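Local coordinates for LbaCas13a H328A (C2c2) (Lachnospiraceae bacterium NK4A179, PDB 5WLH), which binds precursor CRISPR RNA as its guide and, as a Cas13a RNA-targeting nuclease, probably processes that guide and cleaves RNA once a matching target is recognised, at residues S445-Y456 with D1132-A1143; N1150-L1158 with Y1215-C1225. All blocks are in the same frame, centred on the assembly; numbering follows the deposited sequence.

Contact 1 of 2, residues S445-Y456 with D1132-A1143; sequences SIKYIAMGKAVY and DLMNFQLGYHYA. With nucleotides of chain B.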
# COMPACT_ATOMS: atom_id res chain seq x y z
N SER A 445 -16.65 -9.11 -11.69
CA SER A 445 -16.14 -7.75 -11.63
C SER A 445 -14.65 -7.71 -11.96
O SER A 445 -14.21 -6.96 -12.85
CB SER A 445 -16.40 -7.16 -10.25
OG SER A 445 -15.84 -5.87 -10.14
N ILE A 446 -13.86 -8.54 -11.28
CA ILE A 446 -12.41 -8.41 -11.44
C ILE A 446 -11.97 -8.87 -12.82
O ILE A 446 -10.94 -8.41 -13.33
CB ILE A 446 -11.67 -9.19 -10.33
CG1 ILE A 446 -11.92 -10.69 -10.46
CG2 ILE A 446 -12.05 -8.61 -8.95
CD1 ILE A 446 -11.11 -11.55 -9.42
N LYS A 447 -12.75 -9.76 -13.46
CA LYS A 447 -12.38 -10.16 -14.82
C LYS A 447 -12.66 -9.05 -15.83
O LYS A 447 -11.87 -8.83 -16.75
CB LYS A 447 -13.10 -11.45 -15.20
CG LYS A 447 -12.63 -12.66 -14.39
CD LYS A 447 -11.11 -12.81 -14.43
CE LYS A 447 -10.65 -13.99 -13.59
NZ LYS A 447 -9.16 -14.17 -13.59
N TYR A 448 -13.80 -8.36 -15.72
CA TYR A 448 -13.98 -7.22 -16.63
C TYR A 448 -12.91 -6.17 -16.39
O TYR A 448 -12.37 -5.60 -17.33
CB TYR A 448 -15.37 -6.61 -16.46
CG TYR A 448 -16.45 -7.36 -17.15
CD1 TYR A 448 -16.39 -7.63 -18.52
CD2 TYR A 448 -17.57 -7.79 -16.45
CE1 TYR A 448 -17.42 -8.33 -19.16
CE2 TYR A 448 -18.58 -8.49 -17.08
CZ TYR A 448 -18.51 -8.74 -18.43
OH TYR A 448 -19.55 -9.42 -19.04
N ILE A 449 -12.60 -5.91 -15.12
CA ILE A 449 -11.54 -4.96 -14.81
C ILE A 449 -10.22 -5.42 -15.42
O ILE A 449 -9.49 -4.62 -16.03
CB ILE A 449 -11.44 -4.75 -13.29
CG1 ILE A 449 -12.66 -3.95 -12.80
CG2 ILE A 449 -10.22 -3.98 -12.92
CD1 ILE A 449 -12.94 -4.07 -11.33
N ALA A 450 -9.91 -6.72 -15.31
CA ALA A 450 -8.65 -7.22 -15.86
C ALA A 450 -8.62 -7.05 -17.37
O ALA A 450 -7.59 -6.71 -17.94
CB ALA A 450 -8.44 -8.68 -15.49
N MET A 451 -9.76 -7.29 -18.03
CA MET A 451 -9.85 -7.02 -19.47
C MET A 451 -9.61 -5.55 -19.78
O MET A 451 -8.86 -5.21 -20.69
CB MET A 451 -11.21 -7.48 -19.99
CG MET A 451 -11.38 -8.98 -19.97
SD MET A 451 -13.06 -9.41 -20.49
CE MET A 451 -13.04 -8.76 -22.18
N GLY A 452 -10.27 -4.65 -19.03
CA GLY A 452 -10.09 -3.23 -19.27
C GLY A 452 -8.67 -2.77 -19.04
O GLY A 452 -8.17 -1.90 -19.75
N LYS A 453 -7.99 -3.37 -18.05
CA LYS A 453 -6.59 -3.06 -17.82
C LYS A 453 -5.75 -3.39 -19.04
O LYS A 453 -4.89 -2.60 -19.45
CB LYS A 453 -6.08 -3.86 -16.61
CG LYS A 453 -4.58 -3.73 -16.41
CD LYS A 453 -4.17 -4.46 -15.15
CE LYS A 453 -2.71 -4.15 -14.79
NZ LYS A 453 -2.38 -4.80 -13.48
N ALA A 454 -5.97 -4.56 -19.64
CA ALA A 454 -5.22 -4.87 -20.86
C ALA A 454 -5.60 -3.95 -22.02
O ALA A 454 -4.73 -3.48 -22.76
CB ALA A 454 -5.42 -6.35 -21.23
N VAL A 455 -6.89 -3.69 -22.19
CA VAL A 455 -7.33 -2.83 -23.30
C VAL A 455 -6.79 -1.42 -23.13
O VAL A 455 -6.25 -0.83 -24.07
CB VAL A 455 -8.87 -2.83 -23.40
CG1 VAL A 455 -9.34 -1.73 -24.37
CG2 VAL A 455 -9.37 -4.18 -23.83
N TYR A 456 -6.92 -0.86 -21.93
CA TYR A 456 -6.46 0.50 -21.69
C TYR A 456 -4.97 0.65 -21.95
O TYR A 456 -4.52 1.65 -22.54
CB TYR A 456 -6.74 0.91 -20.24
CG TYR A 456 -6.24 2.31 -19.94
CD1 TYR A 456 -6.90 3.42 -20.48
CD2 TYR A 456 -5.14 2.53 -19.14
CE1 TYR A 456 -6.47 4.70 -20.20
CE2 TYR A 456 -4.70 3.82 -18.86
CZ TYR A 456 -5.37 4.90 -19.41
OH TYR A 456 -4.97 6.19 -19.16
N ASP A 1132 -10.20 1.63 -11.55
CA ASP A 1132 -10.83 0.34 -11.80
C ASP A 1132 -12.25 0.48 -12.32
O ASP A 1132 -12.71 -0.41 -13.04
CB ASP A 1132 -10.76 -0.51 -10.54
CG ASP A 1132 -9.35 -0.98 -10.27
OD1 ASP A 1132 -8.59 -1.11 -11.26
OD2 ASP A 1132 -9.00 -1.18 -9.11
N LEU A 1133 -12.93 1.58 -12.01
CA LEU A 1133 -14.21 1.88 -12.66
C LEU A 1133 -14.00 2.05 -14.16
O LEU A 1133 -14.69 1.43 -14.96
CB LEU A 1133 -14.84 3.13 -12.05
CG LEU A 1133 -16.13 3.62 -12.70
CD1 LEU A 1133 -17.15 2.48 -12.77
CD2 LEU A 1133 -16.69 4.80 -11.91
N MET A 1134 -13.00 2.85 -14.55
CA MET A 1134 -12.70 2.99 -15.97
C MET A 1134 -12.35 1.65 -16.59
O MET A 1134 -12.78 1.33 -17.71
CB MET A 1134 -11.56 3.98 -16.18
CG MET A 1134 -11.12 3.97 -17.63
SD MET A 1134 -9.66 4.97 -17.80
CE MET A 1134 -8.40 3.82 -17.22
N ASN A 1135 -11.52 0.85 -15.90
CA ASN A 1135 -11.14 -0.45 -16.43
C ASN A 1135 -12.35 -1.37 -16.56
O ASN A 1135 -12.45 -2.13 -17.52
CB ASN A 1135 -10.09 -1.10 -15.54
CG ASN A 1135 -8.69 -0.56 -15.77
OD1 ASN A 1135 -8.45 0.20 -16.69
ND2 ASN A 1135 -7.78 -0.93 -14.89
N PHE A 1136 -13.23 -1.36 -15.55
CA PHE A 1136 -14.44 -2.16 -15.65
C PHE A 1136 -15.24 -1.77 -16.88
O PHE A 1136 -15.63 -2.63 -17.68
CB PHE A 1136 -15.34 -1.98 -14.42
CG PHE A 1136 -16.60 -2.77 -14.51
CD1 PHE A 1136 -17.72 -2.28 -15.20
CD2 PHE A 1136 -16.66 -4.05 -13.99
CE1 PHE A 1136 -18.86 -3.05 -15.33
CE2 PHE A 1136 -17.82 -4.82 -14.09
CZ PHE A 1136 -18.92 -4.32 -14.76
N GLN A 1137 -15.49 -0.47 -17.03
CA GLN A 1137 -16.26 0.01 -18.18
C GLN A 1137 -15.56 -0.34 -19.48
O GLN A 1137 -16.20 -0.81 -20.42
CB GLN A 1137 -16.48 1.51 -18.08
CG GLN A 1137 -17.40 1.89 -16.93
CD GLN A 1137 -17.50 3.38 -16.75
OE1 GLN A 1137 -16.49 4.09 -16.74
NE2 GLN A 1137 -18.72 3.87 -16.59
N LEU A 1138 -14.24 -0.12 -19.55
CA LEU A 1138 -13.50 -0.48 -20.75
C LEU A 1138 -13.61 -1.97 -21.05
O LEU A 1138 -13.83 -2.36 -22.19
CB LEU A 1138 -12.03 -0.11 -20.61
CG LEU A 1138 -11.77 1.37 -20.82
CD1 LEU A 1138 -10.29 1.64 -20.48
CD2 LEU A 1138 -12.08 1.79 -22.30
N GLY A 1139 -13.45 -2.81 -20.03
CA GLY A 1139 -13.48 -4.24 -20.28
C GLY A 1139 -14.87 -4.70 -20.69
O GLY A 1139 -15.02 -5.51 -21.61
N TYR A 1140 -15.88 -4.17 -20.01
CA TYR A 1140 -17.26 -4.53 -20.29
C TYR A 1140 -17.68 -4.07 -21.69
O TYR A 1140 -18.21 -4.86 -22.49
CB TYR A 1140 -18.14 -3.91 -19.21
CG TYR A 1140 -19.61 -4.07 -19.41
CD1 TYR A 1140 -20.27 -5.18 -18.91
CD2 TYR A 1140 -20.34 -3.11 -20.10
CE1 TYR A 1140 -21.65 -5.32 -19.08
CE2 TYR A 1140 -21.71 -3.25 -20.29
CZ TYR A 1140 -22.36 -4.35 -19.77
OH TYR A 1140 -23.72 -4.48 -19.94
N HIS A 1141 -17.42 -2.81 -22.03
CA HIS A 1141 -17.84 -2.36 -23.35
C HIS A 1141 -16.95 -2.91 -24.45
O HIS A 1141 -17.41 -3.08 -25.58
CB HIS A 1141 -17.89 -0.84 -23.38
CG HIS A 1141 -19.01 -0.30 -22.55
ND1 HIS A 1141 -20.32 -0.34 -22.97
CD2 HIS A 1141 -19.02 0.21 -21.30
CE1 HIS A 1141 -21.09 0.17 -22.03
NE2 HIS A 1141 -20.33 0.51 -21.00
N TYR A 1142 -15.69 -3.22 -24.14
CA TYR A 1142 -14.85 -3.95 -25.08
C TYR A 1142 -15.44 -5.32 -25.37
O TYR A 1142 -15.52 -5.75 -26.53
CB TYR A 1142 -13.43 -4.09 -24.53
CG TYR A 1142 -12.47 -4.83 -25.41
CD1 TYR A 1142 -11.83 -4.18 -26.47
CD2 TYR A 1142 -12.16 -6.16 -25.17
CE1 TYR A 1142 -10.90 -4.86 -27.26
CE2 TYR A 1142 -11.23 -6.84 -25.95
CZ TYR A 1142 -10.60 -6.17 -26.98
OH TYR A 1142 -9.69 -6.85 -27.74
N ALA A 1143 -15.84 -6.04 -24.32
CA ALA A 1143 -16.55 -7.30 -24.52
C ALA A 1143 -17.81 -7.08 -25.34
O ALA A 1143 -18.13 -7.89 -26.22
CB ALA A 1143 -16.88 -7.95 -23.17
P U B 27 -1.97 -7.85 -11.72
OP1 U B 27 -2.28 -9.19 -11.22
OP2 U B 27 -2.78 -7.35 -12.87
O5' U B 27 -2.13 -6.83 -10.53
C5' U B 27 -3.40 -6.51 -10.01
C4' U B 27 -3.24 -6.06 -8.58
O4' U B 27 -3.01 -7.23 -7.75
C3' U B 27 -2.04 -5.13 -8.33
O3' U B 27 -2.43 -4.12 -7.42
C2' U B 27 -1.05 -6.03 -7.60
O2' U B 27 -0.14 -5.35 -6.76
C1' U B 27 -2.03 -6.89 -6.81
N1 U B 27 -1.48 -8.08 -6.15
C2 U B 27 -2.12 -8.48 -4.98
O2 U B 27 -3.12 -7.93 -4.57
N3 U B 27 -1.56 -9.56 -4.34
C4 U B 27 -0.43 -10.25 -4.74
O4 U B 27 -0.03 -11.20 -4.06
C5 U B 27 0.18 -9.75 -5.94
C6 U B 27 -0.34 -8.71 -6.59
P C B 11 -8.32 -16.83 -10.99
OP1 C B 11 -9.13 -16.77 -12.21
OP2 C B 11 -8.56 -17.91 -9.99
O5' C B 11 -6.80 -16.96 -11.38
C5' C B 11 -6.29 -16.32 -12.54
C4' C B 11 -4.87 -16.72 -12.76
O4' C B 11 -4.05 -16.34 -11.62
C3' C B 11 -4.62 -18.21 -12.88
O3' C B 11 -4.97 -18.70 -14.14
C2' C B 11 -3.14 -18.30 -12.58
O2' C B 11 -2.41 -17.73 -13.66
C1' C B 11 -3.04 -17.32 -11.43
N1 C B 11 -3.25 -17.95 -10.11
C2 C B 11 -2.19 -18.62 -9.52
O2 C B 11 -1.11 -18.71 -10.14
N3 C B 11 -2.36 -19.15 -8.30
C4 C B 11 -3.54 -19.03 -7.67
N4 C B 11 -3.67 -19.58 -6.45
C5 C B 11 -4.64 -18.35 -8.25
C6 C B 11 -4.45 -17.83 -9.47
P C B 10 -10.08 -15.05 -5.19
OP1 C B 10 -11.52 -15.22 -5.56
OP2 C B 10 -9.31 -16.03 -4.37
O5' C B 10 -9.21 -14.98 -6.52
C5' C B 10 -9.47 -14.04 -7.55
C4' C B 10 -8.25 -13.86 -8.42
O4' C B 10 -7.14 -13.42 -7.60
C3' C B 10 -7.73 -15.11 -9.10
O3' C B 10 -8.43 -15.39 -10.30
C2' C B 10 -6.25 -14.77 -9.32
O2' C B 10 -6.12 -13.84 -10.39
C1' C B 10 -5.95 -14.01 -8.04
N1 C B 10 -5.43 -14.89 -6.97
C2 C B 10 -4.08 -15.24 -7.05
O2 C B 10 -3.38 -14.82 -8.00
N3 C B 10 -3.56 -16.02 -6.08
C4 C B 10 -4.34 -16.45 -5.08
N4 C B 10 -3.79 -17.21 -4.14
C5 C B 10 -5.73 -16.10 -4.98
C6 C B 10 -6.24 -15.33 -5.95
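Gly452 and Gly1139 meet with their CA atoms only 3.7 Å apart, drawing the axes of helical segments 445-456 and 1132-1143 to within 6.4 Å. The result is a buried glycine-mediated helix crossing at nearly a right angle (88°). No hydrogen bond joins the two segments; instead Gly452 CA lies 3.1 Å from Asn1135 O and Gly1139 CA 3.4 Å from Tyr448 O, both CA-H...O contacts. A CB on either glycine would run into the same carbonyl oxygen that its CA-H now approaches. Around this centre the helices pack knobs-into-holes: Asn1135 enters a hole formed by Ile449, Gly452, Lys453 and Tyr456, and Tyr448 one formed by Phe1136, Gly1139, Tyr1140 and Ala1143. The Tyr448 ring turns its edge to the face of Phe1136 and receives the edge of Tyr1140 over one of its own faces, while its hydroxyl bonds to Leu284 O. Two long lysines suit the RNA-facing side: Lys447 NZ bonds to OP1 of C11 of chain B (2.9 Å), and Lys453 NZ to OP2 of U27 of chain B (2.7 Å). Bent at its last torsion (chi3 80°), Met1134 sets CE over the centre of the Tyr456 ring, 3.6 Å from its centroid.

Contact 2 of 2, residues N1150-L1158 with Y1215-C1225; sequences NKQATYVTL and YAKSFENTSDC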
# COMPACT_ATOMS: atom_id res chain seq x y z
N ASN A 1150 -26.82 -6.50 -30.28
CA ASN A 1150 -27.18 -5.34 -31.09
C ASN A 1150 -26.50 -4.08 -30.56
O ASN A 1150 -26.56 -3.79 -29.36
CB ASN A 1150 -28.70 -5.17 -31.10
CG ASN A 1150 -29.13 -3.84 -31.70
OD1 ASN A 1150 -29.12 -3.67 -32.92
ND2 ASN A 1150 -29.48 -2.89 -30.84
N LYS A 1151 -25.87 -3.33 -31.46
CA LYS A 1151 -25.14 -2.11 -31.11
C LYS A 1151 -25.51 -1.01 -32.09
O LYS A 1151 -25.51 -1.24 -33.30
CB LYS A 1151 -23.63 -2.35 -31.10
CG LYS A 1151 -23.16 -3.24 -29.94
CD LYS A 1151 -21.67 -3.58 -30.02
CE LYS A 1151 -21.47 -4.84 -30.83
NZ LYS A 1151 -22.10 -5.98 -30.14
N GLN A 1152 -25.82 0.18 -31.57
CA GLN A 1152 -26.16 1.30 -32.42
C GLN A 1152 -24.92 1.88 -33.10
O GLN A 1152 -23.78 1.64 -32.70
CB GLN A 1152 -26.87 2.40 -31.63
CG GLN A 1152 -28.34 2.09 -31.37
CD GLN A 1152 -28.90 1.06 -32.34
OE1 GLN A 1152 -29.22 1.38 -33.49
NE2 GLN A 1152 -29.00 -0.18 -31.88
N ALA A 1153 -25.16 2.66 -34.16
CA ALA A 1153 -24.08 3.13 -35.01
C ALA A 1153 -23.03 3.89 -34.22
O ALA A 1153 -21.83 3.64 -34.36
CB ALA A 1153 -24.63 4.01 -36.13
N THR A 1154 -23.46 4.86 -33.41
CA THR A 1154 -22.50 5.75 -32.74
C THR A 1154 -21.84 5.11 -31.53
O THR A 1154 -20.89 5.69 -30.98
CB THR A 1154 -23.18 7.04 -32.31
OG1 THR A 1154 -24.29 6.74 -31.46
CG2 THR A 1154 -23.64 7.85 -33.53
N TYR A 1155 -22.32 3.94 -31.10
CA TYR A 1155 -21.58 3.16 -30.12
C TYR A 1155 -20.25 2.68 -30.69
O TYR A 1155 -19.24 2.64 -29.98
CB TYR A 1155 -22.44 1.99 -29.68
CG TYR A 1155 -21.89 1.10 -28.59
CD1 TYR A 1155 -22.09 1.42 -27.25
CD2 TYR A 1155 -21.24 -0.08 -28.90
CE1 TYR A 1155 -21.62 0.60 -26.24
CE2 TYR A 1155 -20.76 -0.91 -27.89
CZ TYR A 1155 -20.97 -0.57 -26.57
OH TYR A 1155 -20.50 -1.40 -25.57
N VAL A 1156 -20.25 2.29 -31.97
CA VAL A 1156 -19.07 1.74 -32.62
C VAL A 1156 -18.25 2.83 -33.28
O VAL A 1156 -17.01 2.80 -33.25
CB VAL A 1156 -19.48 0.65 -33.63
CG1 VAL A 1156 -18.26 -0.02 -34.27
CG2 VAL A 1156 -20.38 -0.38 -32.97
N THR A 1157 -18.91 3.81 -33.88
CA THR A 1157 -18.23 4.76 -34.75
C THR A 1157 -18.82 6.15 -34.55
O THR A 1157 -20.03 6.33 -34.67
CB THR A 1157 -18.37 4.34 -36.22
OG1 THR A 1157 -17.70 3.09 -36.42
CG2 THR A 1157 -17.78 5.39 -37.14
N LEU A 1158 -17.97 7.13 -34.27
CA LEU A 1158 -18.38 8.53 -34.26
C LEU A 1158 -17.83 9.21 -35.50
O LEU A 1158 -16.63 9.10 -35.79
CB LEU A 1158 -17.90 9.26 -33.01
CG LEU A 1158 -18.75 9.15 -31.75
CD1 LEU A 1158 -17.89 9.51 -30.54
CD2 LEU A 1158 -20.00 10.04 -31.83
N TYR A 1215 -23.71 11.91 -25.10
CA TYR A 1215 -23.25 11.08 -26.20
C TYR A 1215 -24.08 9.82 -26.32
O TYR A 1215 -24.56 9.47 -27.40
CB TYR A 1215 -21.77 10.73 -26.00
CG TYR A 1215 -21.33 9.43 -26.63
CD1 TYR A 1215 -21.29 9.28 -28.01
CD2 TYR A 1215 -20.92 8.35 -25.85
CE1 TYR A 1215 -20.89 8.11 -28.59
CE2 TYR A 1215 -20.51 7.18 -26.41
CZ TYR A 1215 -20.49 7.05 -27.78
OH TYR A 1215 -20.08 5.88 -28.34
N ALA A 1216 -24.24 9.10 -25.21
CA ALA A 1216 -24.94 7.83 -25.24
C ALA A 1216 -26.45 8.00 -25.38
O ALA A 1216 -27.13 7.02 -25.67
CB ALA A 1216 -24.64 7.05 -23.97
N LYS A 1217 -26.95 9.21 -25.19
CA LYS A 1217 -28.36 9.46 -24.94
C LYS A 1217 -29.25 8.97 -26.07
O LYS A 1217 -30.43 8.69 -25.84
CB LYS A 1217 -28.57 10.95 -24.72
CG LYS A 1217 -29.76 11.28 -23.89
CD LYS A 1217 -29.40 12.35 -22.92
CE LYS A 1217 -30.55 13.26 -22.74
NZ LYS A 1217 -31.73 12.42 -22.38
N SER A 1218 -28.71 8.87 -27.27
CA SER A 1218 -29.45 8.35 -28.41
C SER A 1218 -29.75 6.86 -28.28
O SER A 1218 -30.71 6.38 -28.90
CB SER A 1218 -28.63 8.64 -29.66
OG SER A 1218 -27.24 8.54 -29.37
N PHE A 1219 -28.97 6.13 -27.48
CA PHE A 1219 -29.01 4.67 -27.50
C PHE A 1219 -30.39 4.17 -27.09
O PHE A 1219 -30.97 4.62 -26.10
CB PHE A 1219 -27.93 4.09 -26.57
CG PHE A 1219 -26.49 4.36 -27.02
CD1 PHE A 1219 -26.19 4.71 -28.33
CD2 PHE A 1219 -25.44 4.24 -26.11
CE1 PHE A 1219 -24.87 4.94 -28.72
CE2 PHE A 1219 -24.12 4.47 -26.50
CZ PHE A 1219 -23.84 4.83 -27.81
N GLU A 1220 -30.92 3.24 -27.88
CA GLU A 1220 -32.26 2.71 -27.65
C GLU A 1220 -32.27 1.51 -26.72
O GLU A 1220 -33.25 1.31 -25.99
CB GLU A 1220 -32.91 2.33 -28.98
CG GLU A 1220 -33.25 3.51 -29.87
CD GLU A 1220 -34.71 3.50 -30.27
OE1 GLU A 1220 -35.51 2.96 -29.47
OE2 GLU A 1220 -35.06 3.99 -31.36
N ASN A 1221 -31.22 0.69 -26.73
CA ASN A 1221 -31.18 -0.55 -25.98
C ASN A 1221 -30.89 -0.35 -24.49
O ASN A 1221 -30.86 -1.34 -23.75
CB ASN A 1221 -30.15 -1.51 -26.59
CG ASN A 1221 -28.90 -0.80 -27.06
OD1 ASN A 1221 -28.62 0.33 -26.65
ND2 ASN A 1221 -28.14 -1.45 -27.93
N THR A 1222 -30.68 0.88 -24.05
CA THR A 1222 -30.49 1.16 -22.63
C THR A 1222 -31.08 2.52 -22.30
O THR A 1222 -31.39 3.32 -23.19
CB THR A 1222 -29.00 1.11 -22.23
OG1 THR A 1222 -28.87 1.45 -20.84
CG2 THR A 1222 -28.19 2.10 -23.07
N SER A 1223 -31.24 2.77 -21.00
CA SER A 1223 -31.49 4.11 -20.51
C SER A 1223 -30.27 4.75 -19.86
O SER A 1223 -30.29 5.96 -19.62
CB SER A 1223 -32.66 4.11 -19.51
OG SER A 1223 -33.88 3.77 -20.15
N ASP A 1224 -29.21 3.98 -19.59
CA ASP A 1224 -28.01 4.51 -18.95
C ASP A 1224 -26.82 3.64 -19.37
O ASP A 1224 -26.45 2.69 -18.67
CB ASP A 1224 -28.15 4.58 -17.44
CG ASP A 1224 -27.01 5.34 -16.76
OD1 ASP A 1224 -25.92 5.43 -17.36
OD2 ASP A 1224 -27.20 5.87 -15.65
N CYS A 1225 -26.20 4.00 -20.50
CA CYS A 1225 -25.05 3.27 -21.00
C CYS A 1225 -23.87 3.36 -20.03
O CYS A 1225 -23.12 2.39 -19.85
CB CYS A 1225 -24.64 3.81 -22.37
SG CYS A 1225 -23.17 3.04 -23.08
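Asn1150 faces Asn1221 where the contact begins, its backbone O 3.2 Å from Asn1221 ND2, with the two side-chain amides steeply turned against each other; Asn1221 is poorly ordered. Gln1152, at the N-cap position of helix 1153-1156, rests its aliphatic CB 4.1 Å from CD1 of Phe1219. Thr1154 uses both of its oxygens. With OG1 set between the backbone N and the carbonyl carbon (chi1 57°), that hydroxyl oxygen lies at the edge of the Phe1219 ring, 3.3 Å from CE1, where the rim hydrogens of an aromatic ring are slightly positive. Its backbone O accepts a hydrogen bond from Tyr1215 OH (2.8 Å), the donor standing at 133° to the C=O bond and somewhat tilted from the carbonyl plane. Tyrosine suits this place on helix 1205-1216 because its length carries a hydroxyl across to the short helix while its ring supplies an apolar flank. Cut back to an alanine, this residue would probably leave the Thr1154 carbonyl without its donor and a gap beside Leu1158. The chain that follows Tyr1215 makes a type I beta turn from Ala1216 to Phe1219, closed by Phe1219 N to Ala1216 O, and so delivers the phenylalanine to the first segment. Tyr1155 meets it in an offset edge-to-face pair, its edge directed at the Phe1219 face with centroids 5.7 Å apart and planes at 67°. The Tyr1155 CB adds to this, 3.7 Å from Phe1219 CZ, and its ring edge also faces the sulfur of Cys1225. Tyrosine rather than phenylalanine suits this place, since its OH probably hydrogen-bonds to His1141 ND1. Leu1158, on strand 1157-1160 at the border of a three-stranded sheet, lays CD1 3.8 Å from Tyr1215 CE1.

How the contacts relate
Contact 1 closes before contact 2 opens, and their centres lie about 19 Å apart on the same side of the chain's centre. Helix 1106-1145 contributes to contact 1 and is followed almost at once by the short helix 1153-1156 of contact 2. The two also touch in space: His1141, on the side of that long helix turned from the glycine crossing, reaches Tyr1155 and Cys1225 of contact 2. Helix 1171-1180 packs against both. Contact 1 thus joins the later part of the chain to helix 429-458, whose other side holds the guide RNA, whereas contact 2, whose nearest atom is about 12 Å from nucleic acid, fastens neighbouring elements of that later part to one another.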